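Local coordinates for protein dimethyl-sulfide monooxygenase (Hyphomicrobium sulfonivorans, PDB 6AK1) that oxidises dimethyl sulfide to methanethiol and formaldehyde with NADH and molecular oxygen, serving as the large subunit of an FMN-dependent two-component monooxygenase, at residues I5-F10 with G49-L54; F10-V15 with V80-P85; Y113-R118 with E166-L171; I224-A229 with A238-G243. All coordinates share one frame; numbering follows the deposited sequence.

In the fold
DmoA illustrates how a TIM barrel is built from neighbouring strands, their connections and an outer layer of helices. Contacts 1 and 2 share strand 6-12 and Phe10, have centres about 18 Å apart, and alternate along the chain: 5-10 meets 49-54, then 10-15 meets 80-85. Contact 4 uses strand 223-227 of the same parallel sheet, and its Phe225 packs on Cys53 of contact 1. Contact 3, in helices 112-126 and 157-174, comes between contacts 2 and 4 in sequence. Its centre is about 17 Å from that of contact 4, and Tyr169 probably hydrogen-bonds Asn240 there. The set thus samples strand pairing, a loop beside the probable FMN site, and the helical coat.

Contact 1 (I5-F10 with G49-L54)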
loop_
_atom_site.group_PDB
_atom_site.type_symbol
_atom_site.label_atom_id
_atom_site.label_comp_id
_atom_site.label_asym_id
_atom_site.label_seq_id
_atom_site.Cartn_x
_atom_site.Cartn_y
_atom_site.Cartn_z
ATOM N N ILE A 5 -9.821 8.100 -13.197
ATOM C CA ILE A 5 -9.065 8.314 -11.966
ATOM C C ILE A 5 -9.271 7.123 -11.029
ATOM O O ILE A 5 -10.406 6.698 -10.780
ATOM C CB ILE A 5 -9.477 9.633 -11.300
ATOM C CG1 ILE A 5 -9.231 10.807 -12.266
ATOM C CG2 ILE A 5 -8.722 9.837 -10.014
ATOM C CD1 ILE A 5 -9.745 12.162 -11.763
ATOM N N VAL A 6 -8.169 6.573 -10.523
ATOM C CA VAL A 6 -8.217 5.441 -9.604
ATOM C C VAL A 6 -8.416 5.967 -8.187
ATOM O O VAL A 6 -7.655 6.823 -7.718
ATOM C CB VAL A 6 -6.935 4.596 -9.714
ATOM C CG1 VAL A 6 -6.874 3.565 -8.586
ATOM C CG2 VAL A 6 -6.870 3.897 -11.071
ATOM N N LEU A 7 -9.436 5.457 -7.496
ATOM C CA LEU A 7 -9.774 5.915 -6.151
ATOM C C LEU A 7 -9.502 4.798 -5.150
ATOM O O LEU A 7 -10.123 3.734 -5.222
ATOM C CB LEU A 7 -11.235 6.348 -6.084
ATOM C CG LEU A 7 -11.590 7.436 -7.098
ATOM C CD1 LEU A 7 -13.092 7.678 -7.139
ATOM C CD2 LEU A 7 -10.813 8.725 -6.812
ATOM N N ASN A 8 -8.571 5.039 -4.232
ATOM C CA ASN A 8 -8.234 4.104 -3.168
ATOM C C ASN A 8 -8.462 4.766 -1.816
ATOM O O ASN A 8 -8.176 5.961 -1.644
ATOM C CB ASN A 8 -6.761 3.658 -3.229
ATOM C CG ASN A 8 -6.426 2.825 -4.449
ATOM O OD1 ASN A 8 -7.296 2.269 -5.121
ATOM N ND2 ASN A 8 -5.137 2.709 -4.719
ATOM N N ALA A 9 -8.937 3.982 -0.847
ATOM C CA ALA A 9 -8.942 4.423 0.539
ATOM C C ALA A 9 -7.665 3.944 1.219
ATOM O O ALA A 9 -7.320 2.763 1.154
ATOM C CB ALA A 9 -10.172 3.912 1.296
ATOM N N PHE A 10 -6.967 4.871 1.850
ATOM C CA PHE A 10 -5.759 4.597 2.611
ATOM C C PHE A 10 -6.157 4.479 4.080
ATOM O O PHE A 10 -6.793 5.392 4.634
ATOM C CB PHE A 10 -4.752 5.724 2.368
ATOM C CG PHE A 10 -3.349 5.445 2.829
ATOM C CD1 PHE A 10 -2.737 4.221 2.589
ATOM C CD2 PHE A 10 -2.615 6.446 3.457
ATOM C CE1 PHE A 10 -1.429 3.986 3.011
ATOM C CE2 PHE A 10 -1.299 6.225 3.872
ATOM C CZ PHE A 10 -0.710 4.992 3.656
ATOM N N GLY A 49 -19.329 3.647 -3.457
ATOM C CA GLY A 49 -18.674 4.631 -4.291
ATOM C C GLY A 49 -17.781 4.069 -5.376
ATOM O O GLY A 49 -17.071 4.849 -6.022
ATOM N N CYS A 50 -17.775 2.743 -5.580
ATOM C CA CYS A 50 -16.983 2.076 -6.631
ATOM C C CYS A 50 -15.490 2.405 -6.527
ATOM O O CYS A 50 -14.782 2.519 -7.536
ATOM C CB CYS A 50 -17.518 2.417 -8.029
ATOM S SG CYS A 50 -19.157 1.739 -8.427
ATOM N N PHE A 51 -14.998 2.555 -5.298
ATOM C CA PHE A 51 -13.561 2.699 -5.088
ATOM C C PHE A 51 -12.830 1.452 -5.582
ATOM O O PHE A 51 -13.341 0.330 -5.507
ATOM C CB PHE A 51 -13.249 2.922 -3.602
ATOM C CG PHE A 51 -13.240 4.373 -3.175
ATOM C CD1 PHE A 51 -14.238 5.251 -3.588
ATOM C CD2 PHE A 51 -12.233 4.854 -2.346
ATOM C CE1 PHE A 51 -14.229 6.577 -3.182
ATOM C CE2 PHE A 51 -12.219 6.184 -1.927
ATOM C CZ PHE A 51 -13.219 7.048 -2.341
ATOM N N ASP A 52 -11.607 1.650 -6.069
ATOM C CA ASP A 52 -10.843 0.517 -6.576
ATOM C C ASP A 52 -10.341 -0.388 -5.454
ATOM O O ASP A 52 -10.362 -1.618 -5.598
ATOM C CB ASP A 52 -9.683 1.013 -7.431
ATOM C CG ASP A 52 -10.165 1.622 -8.741
ATOM O OD1 ASP A 52 -10.435 2.845 -8.756
ATOM O OD2 ASP A 52 -10.303 0.875 -9.740
ATOM N N CYS A 53 -9.903 0.183 -4.330
ATOM C CA CYS A 53 -9.087 -0.606 -3.422
ATOM C C CYS A 53 -9.057 0.022 -2.032
ATOM O O CYS A 53 -9.055 1.250 -1.895
ATOM C CB CYS A 53 -7.661 -0.753 -3.997
ATOM S SG CYS A 53 -6.578 -1.886 -3.102
ATOM N N LEU A 54 -9.026 -0.840 -1.002
ATOM C CA LEU A 54 -8.687 -0.441 0.365
ATOM C C LEU A 54 -7.212 -0.770 0.605
ATOM O O LEU A 54 -6.826 -1.939 0.653
ATOM C CB LEU A 54 -9.580 -1.145 1.384
ATOM C CG LEU A 54 -9.294 -0.906 2.874
ATOM C CD1 LEU A 54 -9.590 0.526 3.321
ATOM C CD2 LEU A 54 -10.078 -1.899 3.729
#
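Phe51 presents a ring face to Leu7, whose CB stands 3.9 Å from the ring centroid and only 6° off its normal. The same ring has Ala9 N at its edge, in plane, so one strand meets the ring both over a face and at its edge. Asp52 approaches differently. Its CG lies anti to the carbonyl carbon (chi1 -70°), which sends the carboxylate across Val6 at about a right angle, with OD1 3.6 Å from Val6 CG1. Asp52 OD1 accepts from Leu7 N at 3.1 Å, on its anti side and 21° out of the carboxylate plane, while Asp52 N gives a 2.7 Å bond to Leu7 O. Further along, Ala9 N bonds to Cys53 O at 2.9 Å as the two parallel barrel strands pair. Asn8 OD1 rests 3.2 Å from Cys53 CB, its ND2 turned to Asn395 on the next strand. On the opposite face Ala9 CB meets Leu54 CD1 at 4.0 Å, under helix 36-48. Asp52 thus appears to prolong the pairing beyond the strand's start, its carboxylate oxygen taking Leu7 N much as a strand carbonyl would, while the salt bridge from Arg4 to OD2 probably offsets the buried charge.

Contact 2 (F10-V15 with V80-P85)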
loop_
_atom_site.group_PDB
_atom_site.type_symbol
_atom_site.label_atom_id
_atom_site.label_comp_id
_atom_site.label_asym_id
_atom_site.label_seq_id
_atom_site.Cartn_x
_atom_site.Cartn_y
_atom_site.Cartn_z
ATOM N N PHE A 10 -6.967 4.871 1.850
ATOM C CA PHE A 10 -5.759 4.597 2.611
ATOM C C PHE A 10 -6.157 4.479 4.080
ATOM O O PHE A 10 -6.793 5.392 4.634
ATOM C CB PHE A 10 -4.752 5.724 2.368
ATOM C CG PHE A 10 -3.349 5.445 2.829
ATOM C CD1 PHE A 10 -2.737 4.221 2.589
ATOM C CD2 PHE A 10 -2.615 6.446 3.457
ATOM C CE1 PHE A 10 -1.429 3.986 3.011
ATOM C CE2 PHE A 10 -1.299 6.225 3.872
ATOM C CZ PHE A 10 -0.710 4.992 3.656
ATOM N N ASP A 11 -5.816 3.351 4.698
ATOM C CA ASP A 11 -6.148 3.094 6.096
ATOM C C ASP A 11 -5.011 2.272 6.708
ATOM O O ASP A 11 -4.026 1.948 6.046
ATOM C CB ASP A 11 -7.513 2.390 6.211
ATOM C CG ASP A 11 -8.255 2.712 7.522
ATOM O OD1 ASP A 11 -7.636 2.837 8.595
ATOM O OD2 ASP A 11 -9.487 2.815 7.497
ATOM N N MET A 12 -5.147 1.949 7.988
ATOM C CA MET A 12 -4.147 1.171 8.701
ATOM C C MET A 12 -4.858 0.578 9.904
ATOM O O MET A 12 -5.839 1.140 10.372
ATOM C CB MET A 12 -2.949 2.048 9.111
ATOM C CG MET A 12 -1.839 1.341 9.874
ATOM S SD MET A 12 -0.326 2.367 10.017
ATOM C CE MET A 12 0.466 1.571 11.394
ATOM N N THR A 13 -4.401 -0.579 10.384
ATOM C CA THR A 13 -5.130 -1.246 11.465
ATOM C C THR A 13 -4.732 -0.641 12.817
ATOM O O THR A 13 -4.249 -1.319 13.726
ATOM C CB THR A 13 -4.898 -2.755 11.437
ATOM O OG1 THR A 13 -4.828 -3.225 10.082
ATOM C CG2 THR A 13 -6.037 -3.468 12.158
ATOM N N CYS A 14 -4.947 0.671 12.926
ATOM C CA CYS A 14 -4.565 1.451 14.097
ATOM C C CYS A 14 -5.476 2.673 14.180
ATOM O O CYS A 14 -6.347 2.867 13.335
ATOM C CB CYS A 14 -3.100 1.879 14.020
ATOM S SG CYS A 14 -2.791 3.107 12.737
ATOM N N VAL A 15 -5.239 3.527 15.183
ATOM C CA VAL A 15 -6.128 4.661 15.433
ATOM C C VAL A 15 -5.668 5.901 14.662
ATOM O O VAL A 15 -6.361 6.367 13.750
ATOM C CB VAL A 15 -6.231 4.953 16.940
ATOM C CG1 VAL A 15 -7.129 6.166 17.187
ATOM C CG2 VAL A 15 -6.754 3.720 17.707
ATOM N N VAL A 80 0.210 3.106 17.191
ATOM C CA VAL A 80 0.243 2.112 18.246
ATOM C C VAL A 80 -0.993 2.357 19.123
ATOM O O VAL A 80 -1.274 3.492 19.487
ATOM C CB VAL A 80 1.567 2.164 19.064
ATOM C CG1 VAL A 80 1.763 3.523 19.749
ATOM C CG2 VAL A 80 1.616 1.019 20.093
ATOM N N PRO A 81 -1.771 1.304 19.427
ATOM C CA PRO A 81 -1.634 -0.097 18.998
ATOM C C PRO A 81 -1.847 -0.297 17.502
ATOM O O PRO A 81 -2.528 0.498 16.866
ATOM C CB PRO A 81 -2.727 -0.822 19.799
ATOM C CG PRO A 81 -3.747 0.258 20.101
ATOM C CD PRO A 81 -2.933 1.501 20.318
ATOM N N VAL A 82 -1.252 -1.346 16.937
ATOM C CA VAL A 82 -1.461 -1.680 15.533
ATOM C C VAL A 82 -1.664 -3.190 15.428
ATOM O O VAL A 82 -0.861 -3.969 15.952
ATOM C CB VAL A 82 -0.294 -1.199 14.648
ATOM C CG1 VAL A 82 1.017 -1.687 15.199
ATOM C CG2 VAL A 82 -0.477 -1.659 13.187
ATOM N N ASN A 83 -2.761 -3.599 14.797
ATOM C CA ASN A 83 -3.052 -5.010 14.606
ATOM C C ASN A 83 -2.595 -5.487 13.226
ATOM O O ASN A 83 -2.286 -4.698 12.327
ATOM C CB ASN A 83 -4.547 -5.279 14.800
ATOM C CG ASN A 83 -4.931 -5.352 16.267
ATOM O OD1 ASN A 83 -4.083 -5.196 17.146
ATOM N ND2 ASN A 83 -6.215 -5.588 16.538
ATOM N N ASP A 84 -2.533 -6.800 13.086
ATOM C CA ASP A 84 -2.148 -7.460 11.845
ATOM C C ASP A 84 -3.157 -7.144 10.744
ATOM O O ASP A 84 -4.353 -7.414 10.916
ATOM C CB ASP A 84 -2.053 -8.961 12.133
ATOM C CG ASP A 84 -1.983 -9.829 10.887
ATOM O OD1 ASP A 84 -1.509 -9.391 9.811
ATOM O OD2 ASP A 84 -2.404 -11.004 11.008
ATOM N N PRO A 85 -2.729 -6.561 9.618
ATOM C CA PRO A 85 -3.689 -6.153 8.579
ATOM C C PRO A 85 -4.287 -7.301 7.790
ATOM O O PRO A 85 -5.215 -7.049 7.003
ATOM C CB PRO A 85 -2.845 -5.257 7.659
ATOM C CG PRO A 85 -1.481 -5.857 7.756
ATOM C CD PRO A 85 -1.343 -6.245 9.236
HETATM O O HOH W 1 -3.401 3.116 17.239
#
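The Thr13 carbonyl and the Asn83 peptide are the flat groups that meet most directly: Asn83 N approaches in the plane of the Thr13 carbonyl and bonds to Thr13 O at 2.9 Å with an N-H...O angle of 166°. Val82 CA makes a CA-H...O contact with that oxygen at 3.3 Å. Thr13 itself reaches across with both branches. With OG1 beside the backbone N (chi1 -37°), the CG2 branch falls on the far side from that N and comes within 3.5 Å of Asn83 CB, the two side chains crossing at about a right angle, while Thr13 OG1 lies 3.5 Å from Pro85 CA. With an alanine here both branches vanish, and the stretch from Asn83 to Pro85 would probably face a gap and lose the packing that fixes its position beside the turn.

Thr13 is the centre of an inverse gamma turn, which bends the chain as it leads on from the first strand of the TIM barrel. The loop it meets runs between helices 71-75 and 89-94 and passes close to the probable FMN site, since Val82 touches Asp58, an FMN-binding residue by similarity. Met12, extended beyond CG, reaches Val82 with its terminal methyl, CE standing 3.8 Å from CG2. Beyond the turn, Cys14 CB sits 3.2 Å from Pro81 O, just after the cis peptide bond that precedes this proline. A water bridges the two backbones, accepting from Val15 N and donating to Pro81 O, each at 2.8 Å.

Contact 3 (Y113-R118 with E166-L171)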
loop_
_atom_site.group_PDB
_atom_site.type_symbol
_atom_site.label_atom_id
_atom_site.label_comp_id
_atom_site.label_asym_id
_atom_site.label_seq_id
_atom_site.Cartn_x
_atom_site.Cartn_y
_atom_site.Cartn_z
ATOM N N TYR A 113 8.775 -18.362 1.705
ATOM C CA TYR A 113 7.885 -19.512 1.537
ATOM C C TYR A 113 6.590 -19.341 2.329
ATOM O O TYR A 113 5.507 -19.680 1.842
ATOM C CB TYR A 113 8.608 -20.792 1.967
ATOM C CG TYR A 113 7.916 -22.074 1.559
ATOM C CD1 TYR A 113 8.039 -22.562 0.265
ATOM C CD2 TYR A 113 7.153 -22.803 2.465
ATOM C CE1 TYR A 113 7.420 -23.732 -0.122
ATOM C CE2 TYR A 113 6.527 -23.978 2.082
ATOM C CZ TYR A 113 6.664 -24.433 0.791
ATOM O OH TYR A 113 6.061 -25.600 0.404
ATOM N N LEU A 114 6.682 -18.820 3.554
ATOM C CA LEU A 114 5.495 -18.666 4.392
ATOM C C LEU A 114 4.654 -17.464 3.981
ATOM O O LEU A 114 3.422 -17.537 3.995
ATOM C CB LEU A 114 5.900 -18.536 5.858
ATOM C CG LEU A 114 6.477 -19.784 6.530
ATOM C CD1 LEU A 114 6.837 -19.445 7.977
ATOM C CD2 LEU A 114 5.491 -20.967 6.455
ATOM N N LEU A 115 5.286 -16.338 3.655
ATOM C CA LEU A 115 4.495 -15.205 3.178
ATOM C C LEU A 115 3.764 -15.569 1.893
ATOM O O LEU A 115 2.599 -15.202 1.708
ATOM C CB LEU A 115 5.371 -13.956 2.980
ATOM C CG LEU A 115 4.584 -12.709 2.512
ATOM C CD1 LEU A 115 3.378 -12.406 3.418
ATOM C CD2 LEU A 115 5.494 -11.480 2.385
ATOM N N ALA A 116 4.424 -16.331 1.017
ATOM C CA ALA A 116 3.799 -16.785 -0.221
ATOM C C ALA A 116 2.488 -17.514 0.046
ATOM O O ALA A 116 1.498 -17.312 -0.671
ATOM C CB ALA A 116 4.766 -17.695 -0.984
ATOM N N ARG A 117 2.460 -18.367 1.075
ATOM C CA ARG A 117 1.236 -19.103 1.386
ATOM C C ARG A 117 0.173 -18.178 1.967
ATOM O O ARG A 117 -1.011 -18.303 1.634
ATOM C CB ARG A 117 1.519 -20.259 2.355
ATOM C CG ARG A 117 0.295 -21.131 2.624
ATOM C CD ARG A 117 0.567 -22.281 3.612
ATOM N NE ARG A 117 0.652 -21.801 4.987
ATOM C CZ ARG A 117 0.184 -22.465 6.040
ATOM N NH1 ARG A 117 -0.401 -23.643 5.869
ATOM N NH2 ARG A 117 0.297 -21.950 7.262
ATOM N N ARG A 118 0.572 -17.241 2.830
ATOM C CA ARG A 118 -0.421 -16.354 3.426
ATOM C C ARG A 118 -1.075 -15.473 2.372
ATOM O O ARG A 118 -2.278 -15.221 2.435
ATOM C CB ARG A 118 0.220 -15.501 4.523
ATOM C CG ARG A 118 0.823 -16.314 5.661
ATOM C CD ARG A 118 1.564 -15.418 6.660
ATOM N NE ARG A 118 0.654 -14.514 7.322
ATOM C CZ ARG A 118 0.841 -13.208 7.485
ATOM N NH1 ARG A 118 1.949 -12.605 7.067
ATOM N NH2 ARG A 118 -0.092 -12.512 8.112
ATOM N N GLU A 166 12.179 -13.010 -6.499
ATOM C CA GLU A 166 12.420 -14.163 -7.369
ATOM C C GLU A 166 11.818 -15.441 -6.778
ATOM O O GLU A 166 11.081 -16.167 -7.457
ATOM C CB GLU A 166 13.930 -14.313 -7.606
ATOM C CG GLU A 166 14.364 -15.612 -8.289
ATOM C CD GLU A 166 15.887 -15.717 -8.466
ATOM O OE1 GLU A 166 16.624 -14.810 -8.010
ATOM O OE2 GLU A 166 16.349 -16.713 -9.063
ATOM N N VAL A 167 12.094 -15.708 -5.496
ATOM C CA VAL A 167 11.517 -16.877 -4.824
ATOM C C VAL A 167 9.992 -16.833 -4.876
ATOM O O VAL A 167 9.341 -17.820 -5.243
ATOM C CB VAL A 167 12.015 -16.961 -3.368
ATOM C CG1 VAL A 167 11.227 -18.009 -2.594
ATOM C CG2 VAL A 167 13.530 -17.245 -3.315
ATOM N N MET A 168 9.400 -15.686 -4.490
ATOM C CA MET A 168 7.942 -15.539 -4.496
ATOM C C MET A 168 7.372 -15.801 -5.882
ATOM O O MET A 168 6.391 -16.541 -6.029
ATOM C CB MET A 168 7.532 -14.126 -4.040
ATOM C CG MET A 168 8.136 -13.644 -2.743
ATOM S SD MET A 168 7.536 -14.591 -1.344
ATOM C CE MET A 168 5.959 -13.809 -1.015
ATOM N N TYR A 169 7.958 -15.170 -6.911
ATOM C CA TYR A 169 7.473 -15.351 -8.283
ATOM C C TYR A 169 7.608 -16.809 -8.752
ATOM O O TYR A 169 6.749 -17.318 -9.486
ATOM C CB TYR A 169 8.227 -14.418 -9.231
ATOM C CG TYR A 169 8.037 -12.917 -8.988
ATOM C CD1 TYR A 169 6.887 -12.412 -8.382
ATOM C CD2 TYR A 169 9.005 -12.014 -9.390
ATOM C CE1 TYR A 169 6.724 -11.037 -8.169
ATOM C CE2 TYR A 169 8.851 -10.644 -9.189
ATOM C CZ TYR A 169 7.711 -10.162 -8.582
ATOM O OH TYR A 169 7.582 -8.800 -8.385
ATOM N N LYS A 170 8.683 -17.494 -8.354
ATOM C CA LYS A 170 8.838 -18.899 -8.733
ATOM C C LYS A 170 7.756 -19.753 -8.098
ATOM O O LYS A 170 7.168 -20.621 -8.754
ATOM C CB LYS A 170 10.222 -19.417 -8.324
ATOM C CG LYS A 170 11.366 -18.864 -9.159
ATOM C CD LYS A 170 12.730 -19.406 -8.691
ATOM C CE LYS A 170 13.889 -18.808 -9.501
ATOM N NZ LYS A 170 15.216 -19.255 -8.984
ATOM N N LEU A 171 7.466 -19.514 -6.820
ATOM C CA LEU A 171 6.433 -20.292 -6.141
ATOM C C LEU A 171 5.066 -20.055 -6.771
ATOM O O LEU A 171 4.336 -21.008 -7.071
ATOM C CB LEU A 171 6.420 -19.946 -4.653
ATOM C CG LEU A 171 7.676 -20.375 -3.895
ATOM C CD1 LEU A 171 7.754 -19.707 -2.528
ATOM C CD2 LEU A 171 7.737 -21.912 -3.763
#
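Two helices of the barrel's outer layer, 112-126 and 157-174, meet where Met168 and Leu171 of one lie against Ala116 and its neighbours on the other. The short segments approach to 9.7 Å between axes, with a signed crossing angle of -48°. Met168 delivers the closest contact. Its chain starts with CG anti to the carbonyl carbon and bends again at the next two torsions, which carries the terminal methyl across to the other helix. There Met168 CE lies 3.6 Å from Ala116 N and 3.9 Å from Leu115 CG, so the methyl rests against the backbone at Ala116 and the branch carbon of Leu115.

In the TIM-barrel architecture such helices coat the strands, and here Leu115 and Met168 both also rest on Trp132 of strand 130-135, so their meeting point faces the barrel wall. One turn further along its helix, Leu171 takes over. Leu171 CD1 lies 3.9 Å from Ala116 CB and 4.0 Å from Tyr113 CD1, while Leu171 CD2 is 4.1 Å from Tyr113 CE1; the leucine thus uses both methyls against one side of the tyrosine, crossing it at about a right angle. Ala116 CB is thus touched by both Met168 and Leu171. Tyr113 carries its hydroxyl beyond the leucine to the backbone oxygen of Phe211, and Ala116 O receives the indole NE1 of Trp172.

Contact 4 (I224-A229 with A238-G243); sequences IFQAGA and ASNAEG
Residues 224-227 run parallel to the strand that begins at Gly243, and Ile224 O is gripped by two successive amides, Glu242 N at 2.8 Å and Gly243 N at 3.0 Å; Gln226 N then bonds to Gly243 O at 3.1 Å. This is the closing step of a beta-alpha-beta unit of the TIM barrel, in which helix 232-240 ends just before Ala241 and the chain returns as the neighbouring strand.

Glu242 adds a side-chain bond to the ladder. Its CG lies anti to the carbonyl carbon (chi1 -55°) and the chain is extended beyond, so OE2 comes back alongside the start of the other strand and accepts from Ile224 N at 3.0 Å, met on the anti side and 23° out of the carboxylate plane. Its other oxygen, OE1, forms a salt bridge with Arg432. An alanine in place of Glu242 would probably leave Ile224 N without its acceptor and Arg432 without its counter-charge in a buried setting. Ile224 meets the helix end with its branches over the last carbonyl, CB standing 3.6 Å from Asn240 O, which is also bonded by His447. Toward the barrel interior the ring of Phe225 lies close to Gly243, with CD1 3.8 Å from Gly243 CA.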
loop_
_atom_site.group_PDB
_atom_site.type_symbol
_atom_site.label_atom_id
_atom_site.label_comp_id
_atom_site.label_asym_id
_atom_site.label_seq_id
_atom_site.Cartn_x
_atom_site.Cartn_y
_atom_site.Cartn_z
ATOM N N ILE A 224 1.212 -6.248 -7.285
ATOM C CA ILE A 224 2.361 -5.769 -6.527
ATOM C C ILE A 224 2.237 -4.264 -6.329
ATOM O O ILE A 224 2.240 -3.499 -7.300
ATOM C CB ILE A 224 3.678 -6.130 -7.224
ATOM C CG1 ILE A 224 3.701 -7.631 -7.564
ATOM C CG2 ILE A 224 4.838 -5.761 -6.323
ATOM C CD1 ILE A 224 3.675 -8.560 -6.334
ATOM N N PHE A 225 2.105 -3.840 -5.073
ATOM C CA PHE A 225 2.179 -2.432 -4.703
ATOM C C PHE A 225 3.529 -2.163 -4.052
ATOM O O PHE A 225 4.062 -3.009 -3.327
ATOM C CB PHE A 225 1.067 -2.031 -3.725
ATOM C CG PHE A 225 -0.317 -1.991 -4.328
ATOM C CD1 PHE A 225 -0.511 -2.094 -5.694
ATOM C CD2 PHE A 225 -1.432 -1.839 -3.511
ATOM C CE1 PHE A 225 -1.792 -2.051 -6.228
ATOM C CE2 PHE A 225 -2.723 -1.787 -4.045
ATOM C CZ PHE A 225 -2.899 -1.891 -5.399
ATOM N N GLN A 226 4.081 -0.980 -4.318
ATOM C CA GLN A 226 5.353 -0.580 -3.725
ATOM C C GLN A 226 5.385 0.925 -3.545
ATOM O O GLN A 226 4.777 1.670 -4.309
ATOM C CB GLN A 226 6.556 -0.968 -4.580
ATOM C CG GLN A 226 6.800 -2.434 -4.647
ATOM C CD GLN A 226 7.938 -2.764 -5.565
ATOM O OE1 GLN A 226 7.743 -2.969 -6.760
ATOM N NE2 GLN A 226 9.139 -2.820 -5.014
ATOM N N ALA A 227 6.121 1.360 -2.536
ATOM C CA ALA A 227 6.343 2.776 -2.322
ATOM C C ALA A 227 7.399 3.276 -3.294
ATOM O O ALA A 227 8.374 2.574 -3.593
ATOM C CB ALA A 227 6.783 3.037 -0.884
ATOM N N GLY A 228 7.179 4.485 -3.813
ATOM C CA GLY A 228 8.210 5.140 -4.594
ATOM C C GLY A 228 9.493 5.287 -3.797
ATOM O O GLY A 228 9.488 5.408 -2.569
ATOM N N ALA A 229 10.612 5.239 -4.507
ATOM C CA ALA A 229 11.907 5.279 -3.853
ATOM C C ALA A 229 12.906 5.932 -4.791
ATOM O O ALA A 229 12.667 6.072 -5.994
ATOM C CB ALA A 229 12.383 3.877 -3.445
ATOM N N ALA A 238 10.595 0.178 -9.822
ATOM C CA ALA A 238 10.190 0.234 -11.225
ATOM C C ALA A 238 10.165 -1.146 -11.882
ATOM O O ALA A 238 9.374 -1.382 -12.808
ATOM C CB ALA A 238 11.124 1.170 -11.999
ATOM N N SER A 239 11.028 -2.064 -11.443
ATOM C CA SER A 239 10.989 -3.409 -12.016
ATOM C C SER A 239 9.727 -4.169 -11.600
ATOM O O SER A 239 9.130 -4.871 -12.417
ATOM C CB SER A 239 12.239 -4.191 -11.612
ATOM O OG SER A 239 13.402 -3.457 -11.917
ATOM N N ASN A 240 9.290 -4.037 -10.349
ATOM C CA ASN A 240 8.267 -4.949 -9.830
ATOM C C ASN A 240 6.876 -4.340 -9.691
ATOM O O ASN A 240 5.893 -5.069 -9.830
ATOM C CB ASN A 240 8.692 -5.488 -8.462
ATOM C CG ASN A 240 9.912 -6.360 -8.544
ATOM O OD1 ASN A 240 9.834 -7.517 -8.961
ATOM N ND2 ASN A 240 11.055 -5.810 -8.165
ATOM N N ALA A 241 6.771 -3.038 -9.432
ATOM C CA ALA A 241 5.499 -2.443 -9.038
ATOM C C ALA A 241 4.491 -2.479 -10.176
ATOM O O ALA A 241 4.804 -2.119 -11.313
ATOM C CB ALA A 241 5.703 -0.998 -8.569
ATOM N N GLU A 242 3.278 -2.928 -9.871
ATOM C CA GLU A 242 2.143 -2.651 -10.738
ATOM C C GLU A 242 1.351 -1.435 -10.279
ATOM O O GLU A 242 0.752 -0.752 -11.112
ATOM C CB GLU A 242 1.232 -3.875 -10.829
ATOM C CG GLU A 242 1.978 -5.129 -11.287
ATOM C CD GLU A 242 1.118 -6.389 -11.247
ATOM O OE1 GLU A 242 0.492 -6.725 -12.280
ATOM O OE2 GLU A 242 1.071 -7.036 -10.171
ATOM N N GLY A 243 1.341 -1.151 -8.979
ATOM C CA GLY A 243 0.869 0.113 -8.444
ATOM C C GLY A 243 1.991 0.716 -7.619
ATOM O O GLY A 243 2.620 0.001 -6.825
#